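Local coordinates for penaeus monodon metallodensovirus major capsid protein (Penaeus monodon metallodensovirus, PDB 6WH7), which forms the 60-copy icosahedral shell of a shrimp densovirus and, as in other parvoviruses, probably encloses its single-stranded DNA genome, at residues D51-A54 / L55-V59; Y171-T174 / D175-W178; K108-S111 / M112-A115; R209-K212 / Q213-A217. One frame throughout, in Å; residues are numbered along the deposited sequence.

Contact 1. Residues D51-A54 / L55-V59; sequences DYIA and LSMVV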
loop_
_atom_site.group_PDB
_atom_site.type_symbol
_atom_site.label_atom_id
_atom_site.label_comp_id
_atom_site.label_asym_id
_atom_site.label_seq_id
_atom_site.Cartn_x
_atom_site.Cartn_y
_atom_site.Cartn_z
ATOM N N ASP A 51 67.218 -41.334 34.688
ATOM C CA ASP A 51 68.225 -40.486 34.074
ATOM C C ASP A 51 69.123 -39.879 35.139
ATOM O O ASP A 51 68.638 -39.274 36.097
ATOM C CB ASP A 51 67.547 -39.386 33.265
ATOM C CG ASP A 51 68.530 -38.488 32.566
ATOM O OD1 ASP A 51 69.218 -38.965 31.641
ATOM O OD2 ASP A 51 68.614 -37.302 32.937
ATOM N N TYR A 52 70.431 -40.052 34.981
ATOM C CA TYR A 52 71.401 -39.374 35.826
ATOM C C TYR A 52 71.956 -38.103 35.206
ATOM O O TYR A 52 72.742 -37.413 35.856
ATOM C CB TYR A 52 72.565 -40.300 36.171
ATOM C CG TYR A 52 72.222 -41.430 37.099
ATOM C CD1 TYR A 52 71.228 -41.287 38.046
ATOM C CD2 TYR A 52 72.943 -42.604 37.083
ATOM C CE1 TYR A 52 70.927 -42.298 38.909
ATOM C CE2 TYR A 52 72.655 -43.618 37.950
ATOM C CZ TYR A 52 71.643 -43.459 38.863
ATOM O OH TYR A 52 71.341 -44.469 39.736
ATOM N N ILE A 53 71.584 -37.775 33.973
ATOM C CA ILE A 53 72.157 -36.594 33.343
ATOM C C ILE A 53 71.479 -35.326 33.832
ATOM O O ILE A 53 72.142 -34.311 34.056
ATOM C CB ILE A 53 72.096 -36.713 31.813
ATOM C CG1 ILE A 53 73.093 -37.747 31.319
ATOM C CG2 ILE A 53 72.373 -35.382 31.160
ATOM C CD1 ILE A 53 73.001 -37.982 29.844
ATOM N N ALA A 54 70.159 -35.367 34.018
ATOM C CA ALA A 54 69.401 -34.148 34.284
ATOM C C ALA A 54 69.934 -33.400 35.493
ATOM O O ALA A 54 70.076 -32.175 35.459
ATOM C CB ALA A 54 67.926 -34.482 34.476
ATOM N N LEU A 55 70.240 -34.116 36.572
ATOM C CA LEU A 55 70.720 -33.469 37.784
ATOM C C LEU A 55 72.171 -33.031 37.693
ATOM O O LEU A 55 72.561 -32.096 38.393
ATOM C CB LEU A 55 70.544 -34.397 38.978
ATOM C CG LEU A 55 69.122 -34.616 39.470
ATOM C CD1 LEU A 55 69.108 -35.730 40.473
ATOM C CD2 LEU A 55 68.636 -33.348 40.118
ATOM N N SER A 56 72.983 -33.686 36.875
ATOM C CA SER A 56 74.347 -33.221 36.698
ATOM C C SER A 56 74.418 -31.973 35.838
ATOM O O SER A 56 75.409 -31.245 35.908
ATOM C CB SER A 56 75.207 -34.318 36.080
ATOM O OG SER A 56 74.765 -34.620 34.772
ATOM N N MET A 57 73.398 -31.716 35.028
ATOM C CA MET A 57 73.377 -30.544 34.172
ATOM C C MET A 57 72.687 -29.340 34.782
ATOM O O MET A 57 72.758 -28.259 34.198
ATOM C CB MET A 57 72.692 -30.859 32.843
ATOM C CG MET A 57 73.496 -31.689 31.894
ATOM S SD MET A 57 72.560 -31.870 30.383
ATOM C CE MET A 57 72.574 -30.174 29.818
ATOM N N VAL A 58 72.006 -29.483 35.914
ATOM C CA VAL A 58 71.273 -28.349 36.456
ATOM C C VAL A 58 72.261 -27.305 36.953
ATOM O O VAL A 58 73.213 -27.616 37.678
ATOM C CB VAL A 58 70.294 -28.794 37.552
ATOM C CG1 VAL A 58 71.003 -29.494 38.660
ATOM C CG2 VAL A 58 69.563 -27.599 38.101
ATOM N N VAL A 59 72.059 -26.066 36.525
ATOM C CA VAL A 59 72.960 -24.965 36.822
ATOM C C VAL A 59 72.369 -24.149 37.955
ATOM O O VAL A 59 71.219 -23.705 37.879
ATOM C CB VAL A 59 73.191 -24.087 35.584
ATOM C CG1 VAL A 59 74.013 -22.887 35.948
ATOM C CG2 VAL A 59 73.871 -24.883 34.505
#

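Contact 2. Residues Y171-T174 / D175-W178; sequences YPKT and DTVW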
loop_
_atom_site.group_PDB
_atom_site.type_symbol
_atom_site.label_atom_id
_atom_site.label_comp_id
_atom_site.label_asym_id
_atom_site.label_seq_id
_atom_site.Cartn_x
_atom_site.Cartn_y
_atom_site.Cartn_z
ATOM N N TYR A 171 101.354 0.048 35.470
ATOM C CA TYR A 171 102.316 -0.235 36.513
ATOM C C TYR A 171 102.133 0.716 37.684
ATOM O O TYR A 171 101.647 1.836 37.509
ATOM C CB TYR A 171 103.748 -0.091 35.992
ATOM C CG TYR A 171 104.126 -1.076 34.928
ATOM C CD1 TYR A 171 104.690 -2.290 35.257
ATOM C CD2 TYR A 171 103.913 -0.793 33.593
ATOM C CE1 TYR A 171 105.041 -3.189 34.290
ATOM C CE2 TYR A 171 104.256 -1.687 32.619
ATOM C CZ TYR A 171 104.820 -2.883 32.971
ATOM O OH TYR A 171 105.172 -3.782 31.997
ATOM N N PRO A 172 102.501 0.306 38.890
ATOM C CA PRO A 172 102.498 1.242 40.012
ATOM C C PRO A 172 103.555 2.318 39.843
ATOM O O PRO A 172 104.491 2.198 39.053
ATOM C CB PRO A 172 102.795 0.347 41.217
ATOM C CG PRO A 172 103.476 -0.817 40.659
ATOM C CD PRO A 172 102.866 -1.051 39.321
ATOM N N LYS A 173 103.395 3.384 40.618
ATOM C CA LYS A 173 104.387 4.442 40.634
ATOM C C LYS A 173 105.701 3.919 41.190
ATOM O O LYS A 173 105.761 2.864 41.819
ATOM C CB LYS A 173 103.923 5.616 41.476
ATOM C CG LYS A 173 102.800 6.401 40.899
ATOM C CD LYS A 173 102.274 7.301 41.973
ATOM C CE LYS A 173 103.366 8.216 42.485
ATOM N NZ LYS A 173 102.889 9.078 43.592
ATOM N N THR A 174 106.770 4.671 40.932
ATOM C CA THR A 174 108.118 4.183 41.194
ATOM C C THR A 174 108.281 3.709 42.635
ATOM O O THR A 174 108.643 2.555 42.887
ATOM C CB THR A 174 109.127 5.277 40.859
ATOM O OG1 THR A 174 108.831 6.443 41.635
ATOM C CG2 THR A 174 109.038 5.626 39.393
ATOM N N ASP A 175 108.012 4.584 43.598
ATOM C CA ASP A 175 108.108 4.180 44.993
ATOM C C ASP A 175 106.867 3.448 45.473
ATOM O O ASP A 175 106.924 2.758 46.494
ATOM C CB ASP A 175 108.365 5.398 45.877
ATOM C CG ASP A 175 109.755 5.965 45.691
ATOM O OD1 ASP A 175 110.617 5.254 45.136
ATOM O OD2 ASP A 175 109.985 7.124 46.096
ATOM N N THR A 176 105.755 3.586 44.763
ATOM C CA THR A 176 104.518 2.919 45.124
ATOM C C THR A 176 104.584 1.445 44.755
ATOM O O THR A 176 105.277 1.046 43.819
ATOM C CB THR A 176 103.340 3.590 44.414
ATOM O OG1 THR A 176 103.255 4.959 44.823
ATOM C CG2 THR A 176 102.031 2.900 44.728
ATOM N N VAL A 177 103.867 0.625 45.519
ATOM C CA VAL A 177 103.651 -0.765 45.168
ATOM C C VAL A 177 102.167 -1.062 45.353
ATOM O O VAL A 177 101.431 -0.290 45.963
ATOM C CB VAL A 177 104.529 -1.720 46.000
ATOM C CG1 VAL A 177 104.003 -1.854 47.414
ATOM C CG2 VAL A 177 104.675 -3.046 45.303
ATOM N N TRP A 178 101.730 -2.196 44.806
ATOM C CA TRP A 178 100.321 -2.578 44.755
ATOM C C TRP A 178 100.102 -3.860 45.544
ATOM O O TRP A 178 100.089 -4.955 44.968
ATOM C CB TRP A 178 99.854 -2.762 43.316
ATOM C CG TRP A 178 99.731 -1.501 42.561
ATOM C CD1 TRP A 178 99.890 -0.247 43.042
ATOM C CD2 TRP A 178 99.406 -1.365 41.181
ATOM N NE1 TRP A 178 99.684 0.670 42.051
ATOM C CE2 TRP A 178 99.385 0.006 40.894
ATOM C CE3 TRP A 178 99.133 -2.270 40.157
ATOM C CZ2 TRP A 178 99.103 0.494 39.629
ATOM C CZ3 TRP A 178 98.856 -1.786 38.910
ATOM C CH2 TRP A 178 98.839 -0.417 38.653
#

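Contact 3. Residues K108-S111 / M112-A115; sequences KNYS and MLLA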
loop_
_atom_site.group_PDB
_atom_site.type_symbol
_atom_site.label_atom_id
_atom_site.label_comp_id
_atom_site.label_asym_id
_atom_site.label_seq_id
_atom_site.Cartn_x
_atom_site.Cartn_y
_atom_site.Cartn_z
ATOM N N LYS A 108 82.486 -17.131 51.963
ATOM C CA LYS A 108 82.207 -18.542 52.178
ATOM C C LYS A 108 81.442 -19.166 51.026
ATOM O O LYS A 108 81.532 -20.379 50.832
ATOM C CB LYS A 108 81.445 -18.752 53.477
ATOM C CG LYS A 108 82.254 -18.433 54.689
ATOM C CD LYS A 108 81.559 -18.849 55.937
ATOM C CE LYS A 108 81.547 -20.349 56.030
ATOM N NZ LYS A 108 82.913 -20.902 56.149
ATOM N N ASN A 109 80.689 -18.377 50.261
ATOM C CA ASN A 109 80.058 -18.928 49.072
ATOM C C ASN A 109 81.084 -19.376 48.055
ATOM O O ASN A 109 80.810 -20.277 47.261
ATOM C CB ASN A 109 79.113 -17.919 48.436
ATOM C CG ASN A 109 77.804 -17.839 49.145
ATOM O OD1 ASN A 109 77.412 -18.764 49.842
ATOM N ND2 ASN A 109 77.099 -16.743 48.959
ATOM N N TYR A 110 82.262 -18.768 48.056
ATOM C CA TYR A 110 83.267 -19.210 47.108
ATOM C C TYR A 110 83.929 -20.498 47.565
ATOM O O TYR A 110 84.117 -21.416 46.764
ATOM C CB TYR A 110 84.318 -18.136 46.888
ATOM C CG TYR A 110 85.286 -18.576 45.837
ATOM C CD1 TYR A 110 84.930 -18.533 44.507
ATOM C CD2 TYR A 110 86.530 -19.075 46.169
ATOM C CE1 TYR A 110 85.779 -18.947 43.540
ATOM C CE2 TYR A 110 87.394 -19.493 45.201
ATOM C CZ TYR A 110 87.007 -19.426 43.886
ATOM O OH TYR A 110 87.843 -19.830 42.891
ATOM N N SER A 111 84.298 -20.582 48.843
ATOM C CA SER A 111 84.853 -21.819 49.372
ATOM C C SER A 111 83.920 -22.989 49.145
ATOM O O SER A 111 84.366 -24.139 49.127
ATOM C CB SER A 111 85.142 -21.666 50.860
ATOM O OG SER A 111 86.124 -20.669 51.073
ATOM N N MET A 112 82.633 -22.715 48.984
ATOM C CA MET A 112 81.672 -23.739 48.624
ATOM C C MET A 112 81.694 -24.058 47.137
ATOM O O MET A 112 81.593 -25.226 46.754
ATOM C CB MET A 112 80.284 -23.295 49.038
ATOM C CG MET A 112 79.252 -24.147 48.426
ATOM S SD MET A 112 77.648 -23.859 49.098
ATOM C CE MET A 112 76.718 -24.728 47.859
ATOM N N LEU A 113 81.810 -23.038 46.286
ATOM C CA LEU A 113 81.942 -23.271 44.853
ATOM C C LEU A 113 83.069 -24.233 44.535
ATOM O O LEU A 113 83.026 -24.904 43.501
ATOM C CB LEU A 113 82.187 -21.958 44.127
ATOM C CG LEU A 113 81.060 -20.941 44.168
ATOM C CD1 LEU A 113 81.527 -19.658 43.557
ATOM C CD2 LEU A 113 79.874 -21.473 43.429
ATOM N N LEU A 114 84.078 -24.302 45.391
ATOM C CA LEU A 114 85.164 -25.245 45.220
ATOM C C LEU A 114 84.781 -26.652 45.641
ATOM O O LEU A 114 85.498 -27.598 45.301
ATOM C CB LEU A 114 86.376 -24.766 46.009
ATOM C CG LEU A 114 86.847 -23.390 45.555
ATOM C CD1 LEU A 114 88.025 -22.941 46.380
ATOM C CD2 LEU A 114 87.174 -23.398 44.081
ATOM N N ALA A 115 83.684 -26.811 46.373
ATOM C CA ALA A 115 83.115 -28.120 46.651
ATOM C C ALA A 115 82.151 -28.575 45.568
ATOM O O ALA A 115 81.723 -29.731 45.584
ATOM C CB ALA A 115 82.398 -28.107 48.001
#

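Contact 4. Residues R209-K212 / Q213-A217; sequences RYWK and QGDDA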
loop_
_atom_site.group_PDB
_atom_site.type_symbol
_atom_site.label_atom_id
_atom_site.label_comp_id
_atom_site.label_asym_id
_atom_site.label_seq_id
_atom_site.Cartn_x
_atom_site.Cartn_y
_atom_site.Cartn_z
ATOM N N ARG A 209 83.559 10.122 33.241
ATOM C CA ARG A 209 82.443 10.670 33.995
ATOM C C ARG A 209 82.992 11.589 35.067
ATOM O O ARG A 209 83.834 11.174 35.863
ATOM C CB ARG A 209 81.604 9.565 34.628
ATOM C CG ARG A 209 80.841 8.749 33.633
ATOM C CD ARG A 209 80.100 7.620 34.297
ATOM N NE ARG A 209 79.351 6.849 33.317
ATOM C CZ ARG A 209 79.889 5.912 32.551
ATOM N NH1 ARG A 209 81.176 5.636 32.651
ATOM N NH2 ARG A 209 79.144 5.255 31.678
ATOM N N TYR A 210 82.528 12.832 35.088
ATOM C CA TYR A 210 82.856 13.726 36.186
ATOM C C TYR A 210 81.780 13.526 37.234
ATOM O O TYR A 210 80.620 13.880 37.020
ATOM C CB TYR A 210 82.940 15.187 35.758
ATOM C CG TYR A 210 84.003 15.494 34.737
ATOM C CD1 TYR A 210 85.024 14.609 34.485
ATOM C CD2 TYR A 210 84.070 16.735 34.151
ATOM C CE1 TYR A 210 86.010 14.900 33.582
ATOM C CE2 TYR A 210 85.067 17.050 33.256
ATOM C CZ TYR A 210 86.034 16.129 32.977
ATOM O OH TYR A 210 87.033 16.432 32.087
ATOM N N TRP A 211 82.167 12.963 38.363
ATOM C CA TRP A 211 81.219 12.469 39.341
ATOM C C TRP A 211 81.315 13.343 40.574
ATOM O O TRP A 211 82.400 13.536 41.125
ATOM C CB TRP A 211 81.482 10.992 39.618
ATOM C CG TRP A 211 80.567 10.329 40.568
ATOM C CD1 TRP A 211 79.224 10.216 40.456
ATOM C CD2 TRP A 211 80.943 9.480 41.652
ATOM N NE1 TRP A 211 78.718 9.454 41.471
ATOM C CE2 TRP A 211 79.763 8.976 42.212
ATOM C CE3 TRP A 211 82.165 9.125 42.230
ATOM C CZ2 TRP A 211 79.765 8.147 43.322
ATOM C CZ3 TRP A 211 82.162 8.300 43.322
ATOM C CH2 TRP A 211 80.975 7.821 43.865
ATOM N N LYS A 212 80.182 13.889 40.983
ATOM C CA LYS A 212 80.119 14.962 41.952
ATOM C C LYS A 212 79.387 14.469 43.186
ATOM O O LYS A 212 78.684 13.460 43.147
ATOM C CB LYS A 212 79.405 16.174 41.359
ATOM C CG LYS A 212 80.132 16.795 40.190
ATOM C CD LYS A 212 79.415 18.011 39.671
ATOM C CE LYS A 212 80.244 18.741 38.625
ATOM N NZ LYS A 212 80.297 18.033 37.315
ATOM N N GLN A 213 79.597 15.161 44.298
ATOM C CA GLN A 213 78.801 14.882 45.479
ATOM C C GLN A 213 77.330 15.048 45.145
ATOM O O GLN A 213 76.929 16.033 44.522
ATOM C CB GLN A 213 79.181 15.807 46.626
ATOM C CG GLN A 213 80.557 15.599 47.185
ATOM C CD GLN A 213 80.818 16.523 48.342
ATOM O OE1 GLN A 213 80.196 17.573 48.451
ATOM N NE2 GLN A 213 81.716 16.133 49.228
ATOM N N GLY A 214 76.525 14.078 45.547
ATOM C CA GLY A 214 75.118 14.104 45.271
ATOM C C GLY A 214 74.711 13.415 43.992
ATOM O O GLY A 214 73.521 13.153 43.805
ATOM N N ASP A 215 75.655 13.121 43.105
ATOM C CA ASP A 215 75.321 12.369 41.912
ATOM C C ASP A 215 74.930 10.944 42.270
ATOM O O ASP A 215 75.290 10.411 43.320
ATOM C CB ASP A 215 76.483 12.344 40.926
ATOM C CG ASP A 215 76.637 13.636 40.172
ATOM O OD1 ASP A 215 75.712 14.468 40.221
ATOM O OD2 ASP A 215 77.671 13.810 39.500
ATOM N N ASP A 216 74.180 10.328 41.367
ATOM C CA ASP A 216 73.774 8.949 41.542
ATOM C C ASP A 216 74.986 8.033 41.461
ATOM O O ASP A 216 76.048 8.403 40.960
ATOM C CB ASP A 216 72.744 8.564 40.485
ATOM C CG ASP A 216 71.423 9.277 40.677
ATOM O OD1 ASP A 216 71.181 9.796 41.785
ATOM O OD2 ASP A 216 70.629 9.330 39.714
ATOM N N ALA A 217 74.820 6.824 41.982
ATOM C CA ALA A 217 75.920 5.879 42.035
ATOM C C ALA A 217 76.369 5.488 40.636
ATOM O O ALA A 217 75.597 5.518 39.676
ATOM C CB ALA A 217 75.511 4.637 42.815
#

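Contact 1. Residues D51-A54 / L55-V59
Met57 reaches back one helical turn to Ile53, and both its main chain and its side chain find a partner there. Its CB and CG both pass close to Ile53 O, CG at 3.7 Å. Farther out, SD comes within 3.6 Å of Ile53 CG2, the branch set anti to the backbone N; the two side chains run alongside each other in the same direction. Bent at chi3 (66°), the methionine then carries CE away from the isoleucine. The carbonyl oxygen of Ile53 is gripped by two donors. Met57 N bonds to Ile53 O at 3.0 Å, nearly in line with the carbonyl bond, while Ser56 OG reaches Ile53 O at 2.7 Å from well off that line. A weak second bond links Met57 N to Ala54 O at 3.4 Å. Before the turn, Asp51 OD2 accepts from Ala54 N at 2.7 Å, on the syn side of the carboxylate but tilted 29° out of its plane, a capping bond to an amide in the first turn, where helical carbonyl partners are lacking. Neighbouring subunits touch this turn: Asn206 of a second subunit bonds to Tyr52 N, and Lys65 of a third bonds to Asp51 O. The arrangement is that of a short, weakly bonded helix with an aspartate cap, placed at an interface between subunits just ahead of the long strand 59-75 of the capsid protein's antiparallel beta framework.

Contact 2. Residues Y171-T174 / D175-W178
Pro172 lies over one face of the Trp178 indole, a CH-pi contact that joins the two limbs of a loop interrupting strand 169-179. The chain doubles back here: the directions of 171-174 and 175-178 differ by 148°, and neither limb is regular strand or helix across most of its length. Pro172 CB does the touching, 3.4 Å from the centroid of the five-membered ring and 16° off its normal. It is offset toward the rim, on the side of NE1 and CE2. Pro172 CG and CD stand farther from the ring, CD 3.9 Å from Trp178 CD2. A chi2 near zero (-5°), with CG beside the backbone N, turns the broad surface of the indole to the proline. That orientation is secured from outside the loop as well: Trp178 NE1 bonds to Val189 O, Tyr188 stacks with the ring, and the backbone of Trp178 pairs with Ile341 of the adjoining strand. Nearer the bend, Thr176 O sits 3.7 Å from Pro172 CB, and the threonine side chain packs on Lys173. The lysine aliphatic chain passes obliquely across the threonine hydroxyl before its NZ continues to a salt bridge with Glu79. The loop is a surface feature that no other subunit touches, and side-chain packing does much to join its limbs. One step back from the bend, Thr176 OG1 lies 3.5 Å from Lys173 CB.

Contact 3. Residues K108-S111 / M112-A115
Residues 108-113 wind through a short alpha-helix whose i to i+4 bonds run from Met112 N to Lys108 O (3.2 Å), from Leu113 N to Asn109 O (3.1 Å) and from Leu114 N to Tyr110 O (3.2 Å), the last nearly in line with its carbonyl. Tyr110 carries the side-chain contact. With its CG anti to the backbone N (chi1 -176°), two leucines approach obliquely from the same side of the ring plane. Leu113 CD1 comes 3.7 Å from Tyr110 CD1, its side chain crossing the tyrosine at about a right angle. Leu114 CD1 is 3.7 Å from Tyr110 CE2, and Leu114 CD2 lies 3.8 Å from the phenolic OH of Tyr110. That hydroxyl bonds to Tyr234 N, and the Tyr234 ring meets Tyr110 edge-to-face. Leu113 continues into the beta framework, against Phe299 and Phe301. Tyr110 and the leucines thus pack mainly within the chain, whereas the interface with a third subunit is chemically mixed: Asn109 OD1 accepts from Trp304 N of that subunit, Ser111 OG pairs with its Asn312, Lys108 makes a cation-pi contact with its Trp304, and Met112 and Ala115 add apolar packing.

Contact 4. Residues R209-K212 / Q213-A217
Strand 207-211 ends in a type II beta turn from Lys212 to Asp215, closed by Asp215 N bonding to Lys212 O at 3.0 Å. Gly214 occupies the third position with a positive phi of 92°, where a CB would press on the preceding carbonyl. Beyond the turn the chain runs on extended through Asp216 and Ala217. Asp215 also returns a bond in the other sense: its OD2 accepts from Lys212 N at 2.9 Å, the amide coming from above the carboxylate plane. Two bonds thus join the same pair of residues, one through the main chain and one through the carboxylate, which fixes the rotation of the aspartate. The Lys212 side chain lies alongside it, CB 3.5 Å from Asp215 OD2, but Lys212 NZ remains 5.4 Å from Asp215 OD2, with no contact between the charges. In the fold, this turn carries the chain from one antiparallel sheet to the other, from strand 207-211, outermost within this chain, to strand 218-222, as expected of the two-sheet jelly roll of parvovirus capsids. With CG of Trp211 anti to the backbone N (chi1 -178°), the indole lies beside the chain that follows the turn, its CD1 3.5 Å from Asp215 CB as the two side chains slide past each other in opposite directions. The ring packs also on Leu128 and Leu131 of the second sheet. Next door, Tyr210 and Arg209 pair with a strand of a fourth subunit, extending the sheet across the interface. Near the indole edge, Trp211 NE1 bonds to Asp216 O at 2.9 Å, the oxygen 20° out of the ring plane.

Overall arrangement
All four contacts are local, and they differ in what holds them. Contacts 1 and 3 are single short helices whose centres lie about 20 Å apart on the same side of the chain's centre; both are partly buried and both touch the third subunit. Contact 1 relies on a cap and a shared carbonyl, contact 3 on a tyrosine ring that two leucines meet from one side, together with helical backbone bonds. Contact 2 interrupts a strand and contact 4 follows one, their centres about 28 Å apart. Contact 2 is at the surface, away from other subunits, and is held by proline on tryptophan, whereas contact 4 is partly buried among several subunits and depends on directed hydrogen bonds.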